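PDB 3TPF: ornithine carbamoyltransferase, anabolic from Campylobacter jejuni subsp. jejuni, which catalyses the reversible transfer of the carbamoyl group from carbamoyl phosphate to ornithine, giving citrulline and phosphate in the first of three steps from ornithine to arginine. Local coordinates for residues 82-87 and 106-111; 133-138 and 283-288; 149-154 and 217-222. All coordinates share one frame; numbering follows the deposited sequence.

In the fold
The contacts illustrate how a two-domain carbamoyltransferase is built: helix packing at a subunit boundary, a helix pair joining the domains, and the central sheet of the second domain. Contact 1 stands apart, its centre about 32 Å from that of contact 2 and about 34 Å from that of contact 3, on the opposite side of the chain's centre. Contacts 2 and 3, centres about 15 Å apart, touch where I136 meets V217, and contact 3 is nested in the excursion that contact 2 closes. The side chain of E285 lies about 3 Å from that of Q128 and about 5 Å from that of C261, both predicted carbamoyl-phosphate ligands; D221 is a predicted ornithine ligand.

Contact 1: 82-87 and 106-111; sequences KDTARV and LEFARY
A85 packs its methyl on the ring of F108 and on CB of Y111, while K82 takes the face of the Y111 ring. The A85 methyl stands almost centred over the F108 face, with CB 3.7 Å from the ring centroid, a CH-pi contact. With CG anti to the backbone N (chi1 -164°) the F108 ring is carried toward helix 81-91, and its second torsion turns a face to the methyl. T84 adds CG2 obliquely to this ring.

K82 and Y111 run side by side, CB of K82 resting over one face of the Y111 ring, 3.5 Å from its centroid but displaced toward the rim. CD of K82 follows the ring to its phenol end, 3.8 Å from Y111 OH. R86 lies alongside Y111: its CG meets CB and the carbonyl O of Y111, and CD1 of Y111 lies over one face of the guanidinium, whose plane is turned 39° from the ring. NE of R86 bonds to K82 O at 3.2 Å from above the carbonyl plane, and the amide N of R86 reaches that oxygen from the other face.

The segment axes approach to 8.2 Å at a crossing angle of -44°, a close pairing consistent with the small A85 at the point of nearest backbone approach, opposite F108. F108 continues onto V95 and M97 of strand 94-98, so the two helices share one side of the parallel sheet of the carbamoyl-phosphate domain.

No hydrogen bond spans the segments: their adhesion is apolar and CH-pi. The charged ends of K82, D83 and R86 face the second subunit, K82 and R86 bridging to its E276 and D83 to its R266, with R86 to D83 a weak link within the segment; one helix thus serves domain core and trimer interface together.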
ATOM      1  N   LYS B  82     -20.688   9.573   5.484  1.00 65.02           N
ATOM      2  CA  LYS B  82     -21.798   8.740   4.989  1.00 66.10           C
ATOM      3  C   LYS B  82     -21.652   8.369   3.511  1.00 62.78           C
ATOM      4  O   LYS B  82     -22.005   7.251   3.088  1.00 60.90           O
ATOM      5  CB  LYS B  82     -23.177   9.381   5.235  1.00 74.01           C
ATOM      6  CG  LYS B  82     -23.431  10.789   4.698  1.00 81.82           C
ATOM      7  CD  LYS B  82     -24.904  11.196   4.942  1.00 87.30           C
ATOM      8  CE  LYS B  82     -25.203  12.677   4.690  1.00 90.49           C
ATOM      9  NZ  LYS B  82     -26.593  12.994   4.224  1.00 91.95           N
ATOM     10  N   ASP B  83     -21.101   9.289   2.742  1.00 61.17           N
ATOM     11  CA  ASP B  83     -20.815   9.013   1.323  1.00 61.18           C
ATOM     12  C   ASP B  83     -19.743   7.994   1.133  1.00 59.13           C
ATOM     13  O   ASP B  83     -19.872   7.055   0.336  1.00 60.17           O
ATOM     14  CB  ASP B  83     -20.356  10.255   0.626  1.00 63.71           C
ATOM     15  CG  ASP B  83     -21.458  11.220   0.402  1.00 66.67           C
ATOM     16  OD1 ASP B  83     -22.618  10.841   0.682  1.00 67.67           O
ATOM     17  OD2 ASP B  83     -21.185  12.342  -0.053  1.00 67.94           O
ATOM     18  N   THR B  84     -18.681   8.147   1.897  1.00 57.62           N
ATOM     19  CA  THR B  84     -17.601   7.186   1.823  1.00 55.34           C
ATOM     20  C   THR B  84     -18.140   5.837   2.252  1.00 52.47           C
ATOM     21  O   THR B  84     -17.940   4.833   1.576  1.00 51.93           O
ATOM     22  CB  THR B  84     -16.429   7.598   2.689  1.00 56.02           C
ATOM     23  OG1 THR B  84     -16.069   8.936   2.328  1.00 60.06           O
ATOM     24  CG2 THR B  84     -15.236   6.654   2.500  1.00 54.05           C
ATOM     25  N   ALA B  85     -18.846   5.837   3.366  1.00 50.42           N
ATOM     26  CA  ALA B  85     -19.378   4.618   3.910  1.00 49.11           C
ATOM     27  C   ALA B  85     -20.220   3.915   2.910  1.00 50.60           C
ATOM     28  O   ALA B  85     -20.166   2.683   2.774  1.00 49.92           O
ATOM     29  CB  ALA B  85     -20.180   4.902   5.122  1.00 50.42           C
ATOM     30  N   ARG B  86     -21.003   4.674   2.161  1.00 54.12           N
ATOM     31  CA  ARG B  86     -21.989   4.031   1.238  1.00 55.10           C
ATOM     32  C   ARG B  86     -21.351   3.510  -0.033  1.00 53.42           C
ATOM     33  O   ARG B  86     -21.959   2.728  -0.735  1.00 52.39           O
ATOM     34  CB  ARG B  86     -23.105   4.948   0.883  1.00 58.53           C
ATOM     35  CG  ARG B  86     -24.148   5.037   1.963  1.00 60.10           C
ATOM     36  CD  ARG B  86     -25.255   6.004   1.585  1.00 63.19           C
ATOM     37  NE  ARG B  86     -24.848   7.386   1.722  1.00 66.21           N
ATOM     38  CZ  ARG B  86     -25.685   8.405   1.587  1.00 72.70           C
ATOM     39  NH1 ARG B  86     -26.974   8.178   1.344  1.00 75.38           N
ATOM     40  NH2 ARG B  86     -25.252   9.663   1.696  1.00 75.60           N
ATOM     41  N   VAL B  87     -20.115   3.927  -0.291  1.00 51.68           N
ATOM     42  CA  VAL B  87     -19.306   3.273  -1.332  1.00 50.71           C
ATOM     43  C   VAL B  87     -18.469   2.121  -0.769  1.00 48.24           C
ATOM     44  O   VAL B  87     -18.650   0.980  -1.154  1.00 49.98           O
ATOM     45  CB  VAL B  87     -18.311   4.221  -2.074  1.00 51.11           C
ATOM     46  CG1 VAL B  87     -17.536   3.399  -3.099  1.00 49.81           C
ATOM     47  CG2 VAL B  87     -18.980   5.388  -2.765  1.00 52.83           C
ATOM     48  N   LEU B 106     -18.870   5.698  14.386  1.00 52.40           N
ATOM     49  CA  LEU B 106     -20.300   5.453  14.596  1.00 54.07           C
ATOM     50  C   LEU B 106     -21.035   5.868  13.327  1.00 57.12           C
ATOM     51  O   LEU B 106     -21.868   5.160  12.773  1.00 59.96           O
ATOM     52  CB  LEU B 106     -20.812   6.214  15.824  1.00 55.29           C
ATOM     53  CG  LEU B 106     -20.450   5.662  17.219  1.00 54.09           C
ATOM     54  CD1 LEU B 106     -20.829   6.706  18.247  1.00 56.19           C
ATOM     55  CD2 LEU B 106     -21.162   4.375  17.645  1.00 51.92           C
ATOM     56  N   GLU B 107     -20.670   7.043  12.839  1.00 59.85           N
ATOM     57  CA  GLU B 107     -21.288   7.623  11.640  1.00 58.64           C
ATOM     58  C   GLU B 107     -21.073   6.710  10.420  1.00 55.09           C
ATOM     59  O   GLU B 107     -21.963   6.523   9.616  1.00 56.43           O
ATOM     60  CB  GLU B 107     -20.705   9.014  11.356  1.00 59.87           C
ATOM     61  CG  GLU B 107     -21.126   9.627  10.026  1.00 61.54           C
ATOM     62  CD  GLU B 107     -22.571  10.166   9.975  1.00 65.57           C
ATOM     63  OE1 GLU B 107     -23.339  10.082  10.991  1.00 67.72           O
ATOM     64  OE2 GLU B 107     -22.927  10.691   8.886  1.00 67.48           O
ATOM     65  N   PHE B 108     -19.881   6.169  10.289  1.00 50.49           N
ATOM     66  CA  PHE B 108     -19.599   5.220   9.205  1.00 47.78           C
ATOM     67  C   PHE B 108     -20.438   3.945   9.343  1.00 46.55           C
ATOM     68  O   PHE B 108     -21.025   3.493   8.382  1.00 46.96           O
ATOM     69  CB  PHE B 108     -18.124   4.853   9.213  1.00 44.68           C
ATOM     70  CG  PHE B 108     -17.650   4.210   7.952  1.00 42.72           C
ATOM     71  CD1 PHE B 108     -17.944   2.855   7.692  1.00 40.79           C
ATOM     72  CD2 PHE B 108     -16.847   4.911   7.064  1.00 41.76           C
ATOM     73  CE1 PHE B 108     -17.467   2.251   6.560  1.00 39.36           C
ATOM     74  CE2 PHE B 108     -16.341   4.294   5.954  1.00 41.05           C
ATOM     75  CZ  PHE B 108     -16.648   2.955   5.702  1.00 39.88           C
ATOM     76  N   ALA B 109     -20.461   3.366  10.545  1.00 46.73           N
ATOM     77  CA  ALA B 109     -21.185   2.073  10.830  1.00 47.32           C
ATOM     78  C   ALA B 109     -22.635   2.243  10.492  1.00 49.93           C
ATOM     79  O   ALA B 109     -23.300   1.355   9.953  1.00 50.97           O
ATOM     80  CB  ALA B 109     -21.051   1.670  12.279  1.00 44.42           C
ATOM     81  N   ARG B 110     -23.085   3.443  10.779  1.00 52.17           N
ATOM     82  CA  ARG B 110     -24.459   3.808  10.599  1.00 57.38           C
ATOM     83  C   ARG B 110     -24.838   3.652   9.133  1.00 57.96           C
ATOM     84  O   ARG B 110     -25.961   3.308   8.824  1.00 63.89           O
ATOM     85  CB  ARG B 110     -24.612   5.252  11.039  1.00 62.40           C
ATOM     86  CG  ARG B 110     -25.919   5.799  11.551  1.00 67.94           C
ATOM     87  CD  ARG B 110     -25.489   7.160  12.215  1.00 73.68           C
ATOM     88  NE  ARG B 110     -25.211   7.058  13.645  1.00 78.61           N
ATOM     89  CZ  ARG B 110     -24.484   7.940  14.354  1.00 84.88           C
ATOM     90  NH1 ARG B 110     -23.941   9.016  13.761  1.00 87.76           N
ATOM     91  NH2 ARG B 110     -24.298   7.756  15.678  1.00 82.43           N
ATOM     92  N   TYR B 111     -23.914   3.920   8.221  1.00 55.28           N
ATOM     93  CA  TYR B 111     -24.180   3.818   6.770  1.00 54.88           C
ATOM     94  C   TYR B 111     -23.478   2.645   6.057  1.00 53.01           C
ATOM     95  O   TYR B 111     -23.507   2.583   4.826  1.00 55.84           O
ATOM     96  CB  TYR B 111     -23.774   5.129   6.087  1.00 56.00           C
ATOM     97  CG  TYR B 111     -24.685   6.267   6.414  1.00 59.45           C
ATOM     98  CD1 TYR B 111     -25.907   6.413   5.768  1.00 60.94           C
ATOM     99  CD2 TYR B 111     -24.349   7.189   7.393  1.00 60.47           C
ATOM    100  CE1 TYR B 111     -26.753   7.459   6.086  1.00 63.73           C
ATOM    101  CE2 TYR B 111     -25.185   8.239   7.696  1.00 64.14           C
ATOM    102  CZ  TYR B 111     -26.382   8.382   7.043  1.00 65.42           C
ATOM    103  OH  TYR B 111     -27.207   9.468   7.376  1.00 70.77           O
TER

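Contact 2: 133-138 and 283-288; sequences LFTIKE and FEEARN
N288 reaches from helix 279-302 to helix 126-138 and gives one amide nitrogen to two acceptors. In the two-domain carbamoyltransferase fold these helices join the carbamoyl-phosphate domain to the ornithine domain, here crossing at 129° with segment axes 9.3 Å apart. ND2 of N288 donates to OG1 of T135 at 2.9 Å, almost perfectly straight and in the amide plane. Its second bond runs to OE2 of E138 at 3.0 Å, arriving from above the carboxylate plane. Both N-H bonds of the amide are thereby used, which fixes its rotation.

F134 meets the same amide with its ring edge, the two planes 70° apart, and its CG lies anti to the backbone N (chi1 178°), directing the ring at N288.

K27 of helix 13-28 positions the amide and both carboxylates, pairing with E138 and E284. Its NZ serves both OE2 of E284 and OD1 of N288, two acceptors 3.0 Å apart, which probably makes their closeness tolerable. Separately, T135 is tied to the carbonyl of G131, and E285 turns away to the backbone N of H260. Between the glutamates, OE2 of E138 lies 3.7 Å from OE2 of E284.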
ATOM      1  N   LEU B 133      -6.089 -10.051  26.824  1.00 38.21           N
ATOM      2  CA  LEU B 133      -6.859 -11.179  27.410  1.00 39.92           C
ATOM      3  C   LEU B 133      -6.339 -12.522  26.973  1.00 40.37           C
ATOM      4  O   LEU B 133      -6.055 -13.410  27.779  1.00 41.60           O
ATOM      5  CB  LEU B 133      -8.299 -11.068  26.962  1.00 39.73           C
ATOM      6  CG  LEU B 133      -9.390 -11.276  27.969  1.00 42.07           C
ATOM      7  CD1 LEU B 133      -9.044 -10.686  29.313  1.00 43.86           C
ATOM      8  CD2 LEU B 133     -10.593 -10.533  27.422  1.00 41.21           C
ATOM      9  N   PHE B 134      -6.152 -12.649  25.667  1.00 39.76           N
ATOM     10  CA  PHE B 134      -5.646 -13.911  25.068  1.00 40.03           C
ATOM     11  C   PHE B 134      -4.376 -14.285  25.774  1.00 40.31           C
ATOM     12  O   PHE B 134      -4.093 -15.481  26.050  1.00 41.69           O
ATOM     13  CB  PHE B 134      -5.331 -13.673  23.588  1.00 39.52           C
ATOM     14  CG  PHE B 134      -4.762 -14.858  22.877  1.00 40.12           C
ATOM     15  CD1 PHE B 134      -5.592 -15.754  22.258  1.00 41.58           C
ATOM     16  CD2 PHE B 134      -3.419 -15.055  22.788  1.00 40.30           C
ATOM     17  CE1 PHE B 134      -5.086 -16.883  21.619  1.00 43.36           C
ATOM     18  CE2 PHE B 134      -2.898 -16.203  22.168  1.00 42.35           C
ATOM     19  CZ  PHE B 134      -3.731 -17.106  21.567  1.00 42.67           C
ATOM     20  N   THR B 135      -3.595 -13.237  26.026  1.00 37.94           N
ATOM     21  CA  THR B 135      -2.230 -13.416  26.536  1.00 38.56           C
ATOM     22  C   THR B 135      -2.220 -13.841  27.990  1.00 40.23           C
ATOM     23  O   THR B 135      -1.482 -14.711  28.394  1.00 40.29           O
ATOM     24  CB  THR B 135      -1.386 -12.162  26.353  1.00 36.94           C
ATOM     25  OG1 THR B 135      -1.282 -11.882  24.946  1.00 35.11           O
ATOM     26  CG2 THR B 135      -0.031 -12.448  26.898  1.00 37.03           C
ATOM     27  N   ILE B 136      -3.118 -13.223  28.730  1.00 41.02           N
ATOM     28  CA  ILE B 136      -3.348 -13.576  30.115  1.00 43.69           C
ATOM     29  C   ILE B 136      -3.743 -15.056  30.257  1.00 45.82           C
ATOM     30  O   ILE B 136      -3.258 -15.765  31.120  1.00 46.85           O
ATOM     31  CB  ILE B 136      -4.452 -12.709  30.732  1.00 44.02           C
ATOM     32  CG1 ILE B 136      -3.968 -11.256  30.858  1.00 42.87           C
ATOM     33  CG2 ILE B 136      -4.831 -13.273  32.082  1.00 46.27           C
ATOM     34  CD1 ILE B 136      -5.079 -10.302  31.156  1.00 42.53           C
ATOM     35  N   LYS B 137      -4.561 -15.515  29.340  1.00 46.55           N
ATOM     36  CA  LYS B 137      -4.989 -16.896  29.349  1.00 50.15           C
ATOM     37  C   LYS B 137      -3.824 -17.820  29.007  1.00 51.23           C
ATOM     38  O   LYS B 137      -3.649 -18.875  29.592  1.00 52.19           O
ATOM     39  CB  LYS B 137      -6.164 -17.058  28.393  1.00 52.75           C
ATOM     40  CG  LYS B 137      -6.794 -18.426  28.311  1.00 59.23           C
ATOM     41  CD  LYS B 137      -8.246 -18.351  27.773  1.00 63.51           C
ATOM     42  CE  LYS B 137      -8.968 -19.739  27.823  1.00 71.37           C
ATOM     43  NZ  LYS B 137      -8.810 -20.678  26.648  1.00 75.07           N
ATOM     44  N   GLU B 138      -3.002 -17.399  28.061  1.00 51.12           N
ATOM     45  CA  GLU B 138      -1.826 -18.194  27.659  1.00 52.16           C
ATOM     46  C   GLU B 138      -0.784 -18.310  28.742  1.00 51.23           C
ATOM     47  O   GLU B 138      -0.061 -19.289  28.824  1.00 52.52           O
ATOM     48  CB  GLU B 138      -1.139 -17.589  26.436  1.00 55.21           C
ATOM     49  CG  GLU B 138      -1.213 -18.417  25.145  1.00 57.55           C
ATOM     50  CD  GLU B 138      -0.219 -17.923  24.084  1.00 62.27           C
ATOM     51  OE1 GLU B 138       0.063 -18.793  23.222  1.00 73.14           O
ATOM     52  OE2 GLU B 138       0.278 -16.713  24.100  1.00 55.01           O
ATOM     53  N   PHE B 283       6.116  -9.221  24.062  1.00 39.42           N
ATOM     54  CA  PHE B 283       6.149  -9.365  22.622  1.00 41.30           C
ATOM     55  C   PHE B 283       5.242 -10.477  22.151  1.00 41.79           C
ATOM     56  O   PHE B 283       4.893 -10.483  20.996  1.00 41.44           O
ATOM     57  CB  PHE B 283       7.601  -9.525  22.042  1.00 43.55           C
ATOM     58  CG  PHE B 283       8.419  -8.280  22.150  1.00 45.16           C
ATOM     59  CD1 PHE B 283       8.072  -7.150  21.459  1.00 45.31           C
ATOM     60  CD2 PHE B 283       9.477  -8.207  23.024  1.00 48.72           C
ATOM     61  CE1 PHE B 283       8.769  -5.953  21.603  1.00 47.53           C
ATOM     62  CE2 PHE B 283      10.211  -7.033  23.154  1.00 50.54           C
ATOM     63  CZ  PHE B 283       9.857  -5.902  22.431  1.00 49.91           C
ATOM     64  N   GLU B 284       4.927 -11.451  22.998  1.00 43.68           N
ATOM     65  CA  GLU B 284       3.906 -12.402  22.626  1.00 45.24           C
ATOM     66  C   GLU B 284       2.560 -11.615  22.548  1.00 42.16           C
ATOM     67  O   GLU B 284       1.734 -11.791  21.642  1.00 38.86           O
ATOM     68  CB  GLU B 284       3.835 -13.562  23.611  1.00 52.49           C
ATOM     69  CG  GLU B 284       4.462 -14.873  23.120  1.00 62.16           C
ATOM     70  CD  GLU B 284       3.857 -15.386  21.775  1.00 72.36           C
ATOM     71  OE1 GLU B 284       4.622 -15.942  20.915  1.00 80.53           O
ATOM     72  OE2 GLU B 284       2.601 -15.257  21.559  1.00 77.88           O
ATOM     73  N   GLU B 285       2.405 -10.695  23.489  1.00 40.68           N
ATOM     74  CA  GLU B 285       1.224  -9.869  23.580  1.00 39.63           C
ATOM     75  C   GLU B 285       1.068  -9.232  22.200  1.00 38.96           C
ATOM     76  O   GLU B 285       0.045  -9.374  21.596  1.00 37.62           O
ATOM     77  CB  GLU B 285       1.340  -8.797  24.686  1.00 40.41           C
ATOM     78  CG  GLU B 285       0.144  -7.834  24.839  1.00 39.09           C
ATOM     79  CD  GLU B 285       0.388  -6.600  25.753  1.00 39.14           C
ATOM     80  OE1 GLU B 285       1.502  -6.574  26.314  1.00 39.47           O
ATOM     81  OE2 GLU B 285      -0.534  -5.696  25.893  1.00 37.12           O
ATOM     82  N   ALA B 286       2.103  -8.518  21.745  1.00 39.75           N
ATOM     83  CA  ALA B 286       2.174  -7.859  20.423  1.00 39.01           C
ATOM     84  C   ALA B 286       1.683  -8.728  19.273  1.00 40.75           C
ATOM     85  O   ALA B 286       0.808  -8.422  18.493  1.00 40.15           O
ATOM     86  CB  ALA B 286       3.637  -7.557  20.182  1.00 38.96           C
ATOM     87  N   ARG B 287       2.268  -9.883  19.215  1.00 44.98           N
ATOM     88  CA  ARG B 287       1.973 -10.821  18.193  1.00 46.40           C
ATOM     89  C   ARG B 287       0.593 -11.396  18.341  1.00 43.65           C
ATOM     90  O   ARG B 287      -0.033 -11.750  17.368  1.00 44.19           O
ATOM     91  CB  ARG B 287       2.992 -11.927  18.317  1.00 56.55           C
ATOM     92  CG  ARG B 287       2.907 -13.003  17.281  1.00 66.75           C
ATOM     93  CD  ARG B 287       3.789 -14.112  17.770  1.00 74.84           C
ATOM     94  NE  ARG B 287       4.225 -14.988  16.695  1.00 84.78           N
ATOM     95  CZ  ARG B 287       4.405 -16.297  16.851  1.00 96.59           C
ATOM     96  NH1 ARG B 287       4.148 -16.883  18.038  1.00 97.48           N
ATOM     97  NH2 ARG B 287       4.815 -17.031  15.816  1.00105.64           N
ATOM     98  N   ASN B 288       0.125 -11.555  19.562  1.00 41.95           N
ATOM     99  CA  ASN B 288      -1.150 -12.286  19.805  1.00 40.10           C
ATOM    100  C   ASN B 288      -2.419 -11.482  19.324  1.00 38.08           C
ATOM    101  O   ASN B 288      -3.467 -12.004  19.138  1.00 37.54           O
ATOM    102  CB  ASN B 288      -1.307 -12.592  21.290  1.00 40.85           C
ATOM    103  CG  ASN B 288      -0.614 -13.862  21.758  1.00 41.23           C
ATOM    104  OD1 ASN B 288      -0.252 -14.695  20.957  1.00 42.39           O
ATOM    105  ND2 ASN B 288      -0.428 -14.005  23.089  1.00 40.81           N
TER

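Contact 3: 149-154 and 217-222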
ATOM      1  N   VAL B 149      -6.265  -8.084  38.082  1.00 55.00           N
ATOM      2  CA  VAL B 149      -5.542  -7.137  37.213  1.00 52.95           C
ATOM      3  C   VAL B 149      -5.382  -5.721  37.742  1.00 53.90           C
ATOM      4  O   VAL B 149      -6.268  -5.155  38.321  1.00 55.81           O
ATOM      5  CB  VAL B 149      -6.276  -6.962  35.884  1.00 50.36           C
ATOM      6  CG1 VAL B 149      -5.615  -5.854  35.101  1.00 48.87           C
ATOM      7  CG2 VAL B 149      -6.280  -8.266  35.123  1.00 48.69           C
ATOM      8  N   ALA B 150      -4.228  -5.155  37.505  1.00 53.64           N
ATOM      9  CA  ALA B 150      -3.968  -3.763  37.834  1.00 55.29           C
ATOM     10  C   ALA B 150      -3.727  -2.995  36.572  1.00 53.72           C
ATOM     11  O   ALA B 150      -2.875  -3.365  35.769  1.00 52.59           O
ATOM     12  CB  ALA B 150      -2.731  -3.647  38.704  1.00 57.10           C
ATOM     13  N   PHE B 151      -4.402  -1.880  36.410  1.00 54.59           N
ATOM     14  CA  PHE B 151      -4.083  -1.000  35.286  1.00 53.31           C
ATOM     15  C   PHE B 151      -3.501   0.288  35.789  1.00 56.18           C
ATOM     16  O   PHE B 151      -4.127   0.976  36.578  1.00 58.09           O
ATOM     17  CB  PHE B 151      -5.304  -0.670  34.454  1.00 51.42           C
ATOM     18  CG  PHE B 151      -4.999   0.272  33.334  1.00 50.44           C
ATOM     19  CD1 PHE B 151      -4.733  -0.205  32.063  1.00 47.84           C
ATOM     20  CD2 PHE B 151      -4.925   1.635  33.557  1.00 52.57           C
ATOM     21  CE1 PHE B 151      -4.444   0.643  31.035  1.00 47.22           C
ATOM     22  CE2 PHE B 151      -4.637   2.501  32.531  1.00 51.62           C
ATOM     23  CZ  PHE B 151      -4.397   2.007  31.275  1.00 49.56           C
ATOM     24  N   ILE B 152      -2.299   0.613  35.339  1.00 56.77           N
ATOM     25  CA  ILE B 152      -1.644   1.856  35.791  1.00 60.48           C
ATOM     26  C   ILE B 152      -1.343   2.801  34.645  1.00 60.08           C
ATOM     27  O   ILE B 152      -0.625   2.442  33.718  1.00 56.90           O
ATOM     28  CB  ILE B 152      -0.315   1.624  36.495  1.00 62.16           C
ATOM     29  CG1 ILE B 152      -0.504   0.998  37.873  1.00 65.09           C
ATOM     30  CG2 ILE B 152       0.329   2.982  36.660  1.00 65.03           C
ATOM     31  CD1 ILE B 152      -0.886  -0.471  37.809  1.00 63.84           C
ATOM     32  N   GLY B 153      -1.906   4.006  34.718  1.00 62.77           N
ATOM     33  CA  GLY B 153      -1.733   4.959  33.627  1.00 63.17           C
ATOM     34  C   GLY B 153      -2.703   6.100  33.496  1.00 64.02           C
ATOM     35  O   GLY B 153      -3.273   6.528  34.451  1.00 66.58           O
ATOM     36  N   ASP B 154      -2.854   6.573  32.267  1.00 63.60           N
ATOM     37  CA  ASP B 154      -3.767   7.664  31.937  1.00 66.04           C
ATOM     38  C   ASP B 154      -5.230   7.167  31.965  1.00 65.35           C
ATOM     39  O   ASP B 154      -5.493   5.965  31.950  1.00 62.05           O
ATOM     40  CB  ASP B 154      -3.444   8.218  30.530  1.00 65.32           C
ATOM     41  CG  ASP B 154      -4.047   9.604  30.258  1.00 67.61           C
ATOM     42  OD1 ASP B 154      -4.601  10.260  31.168  1.00 70.61           O
ATOM     43  OD2 ASP B 154      -4.003  10.019  29.078  1.00 66.78           O
ATOM     44  N   VAL B 217      -1.426  -9.560  37.138  1.00 49.39           N
ATOM     45  CA  VAL B 217      -1.304  -8.956  35.817  1.00 47.25           C
ATOM     46  C   VAL B 217      -1.214  -7.442  35.993  1.00 47.95           C
ATOM     47  O   VAL B 217      -2.117  -6.828  36.568  1.00 48.28           O
ATOM     48  CB  VAL B 217      -2.489  -9.357  34.884  1.00 45.38           C
ATOM     49  CG1 VAL B 217      -2.270  -8.870  33.466  1.00 42.58           C
ATOM     50  CG2 VAL B 217      -2.675 -10.870  34.856  1.00 45.69           C
ATOM     51  N   VAL B 218      -0.081  -6.869  35.556  1.00 47.94           N
ATOM     52  CA  VAL B 218       0.109  -5.421  35.618  1.00 49.01           C
ATOM     53  C   VAL B 218       0.160  -4.868  34.234  1.00 48.15           C
ATOM     54  O   VAL B 218       0.890  -5.340  33.369  1.00 47.56           O
ATOM     55  CB  VAL B 218       1.405  -5.004  36.329  1.00 50.64           C
ATOM     56  CG1 VAL B 218       1.567  -3.489  36.350  1.00 50.97           C
ATOM     57  CG2 VAL B 218       1.502  -5.573  37.737  1.00 52.39           C
ATOM     58  N   ILE B 219      -0.691  -3.891  33.996  1.00 49.61           N
ATOM     59  CA  ILE B 219      -0.825  -3.327  32.658  1.00 48.71           C
ATOM     60  C   ILE B 219      -0.522  -1.870  32.694  1.00 51.51           C
ATOM     61  O   ILE B 219      -1.061  -1.148  33.533  1.00 53.67           O
ATOM     62  CB  ILE B 219      -2.256  -3.462  32.144  1.00 47.97           C
ATOM     63  CG1 ILE B 219      -2.676  -4.961  32.175  1.00 47.65           C
ATOM     64  CG2 ILE B 219      -2.364  -2.774  30.801  1.00 45.21           C
ATOM     65  CD1 ILE B 219      -4.012  -5.234  31.539  1.00 46.46           C
ATOM     66  N   THR B 220       0.303  -1.420  31.768  1.00 52.18           N
ATOM     67  CA  THR B 220       0.584  -0.016  31.705  1.00 54.91           C
ATOM     68  C   THR B 220       0.617   0.426  30.283  1.00 56.02           C
ATOM     69  O   THR B 220       0.543  -0.377  29.359  1.00 55.08           O
ATOM     70  CB  THR B 220       1.890   0.332  32.402  1.00 57.58           C
ATOM     71  OG1 THR B 220       1.945   1.738  32.625  1.00 60.88           O
ATOM     72  CG2 THR B 220       3.048  -0.088  31.601  1.00 55.75           C
ATOM     73  N   ASP B 221       0.703   1.726  30.100  1.00 61.17           N
ATOM     74  CA  ASP B 221       0.671   2.320  28.759  1.00 65.69           C
ATOM     75  C   ASP B 221       1.316   3.691  28.758  1.00 70.40           C
ATOM     76  O   ASP B 221       1.494   4.328  29.817  1.00 78.75           O
ATOM     77  CB  ASP B 221      -0.780   2.444  28.290  1.00 70.32           C
ATOM     78  CG  ASP B 221      -0.919   2.767  26.783  1.00 74.52           C
ATOM     79  OD1 ASP B 221       0.074   2.673  25.999  1.00 79.08           O
ATOM     80  OD2 ASP B 221      -2.054   3.108  26.386  1.00 74.90           O
ATOM     81  N   THR B 222       1.647   4.165  27.569  1.00 70.26           N
ATOM     82  CA  THR B 222       2.255   5.499  27.415  1.00 73.74           C
ATOM     83  C   THR B 222       1.388   6.532  28.084  1.00 73.77           C
ATOM     84  O   THR B 222       0.183   6.403  28.153  1.00 72.41           O
ATOM     85  CB  THR B 222       2.359   5.934  25.945  1.00 73.44           C
ATOM     86  OG1 THR B 222       1.123   6.492  25.563  1.00 69.76           O
ATOM     87  CG2 THR B 222       2.596   4.731  24.986  1.00 76.38           C
TER
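Three backbone hydrogen bonds and one from a side chain tie strand 148-152 to strand 217-220. A150 N donates to V217 O at 2.9 Å, and A150 O accepts from I219 N at the same distance. I152 N then meets I219 O at 2.8 Å. Beyond this the threonine takes over: T220 OG1, anti to its own backbone N (chi1 -165°), reaches across to donate to I152 O at 2.9 Å, tilted 27° from the carbonyl plane.

This is parallel beta pairing in the middle of a Rossmann-like sheet, in which strand 148-152 lies between 172-176 and 217-220, and the latter in turn borders 257-260. Next in the chain comes D221, a predicted ornithine ligand whose side chain lies beside C261; OD2 of D221 makes a weak hydrogen bond with ND2 of N156.

Side chains alternate across the sheet. On the face of V149, F151, V217 and I219, the ring of F151 crosses I219 at about a right angle, its CD1 3.7 Å from the CG2 branch. The other end of the isoleucine, CD1, extends to CG1 of V149 at 4.0 Å, and helix 157-169 covers this side through M158, C159 and W162. On the face of A150, I152, V218 and T220, the terminal CD1 of I152 meets CG1 of V218 at 4.2 Å.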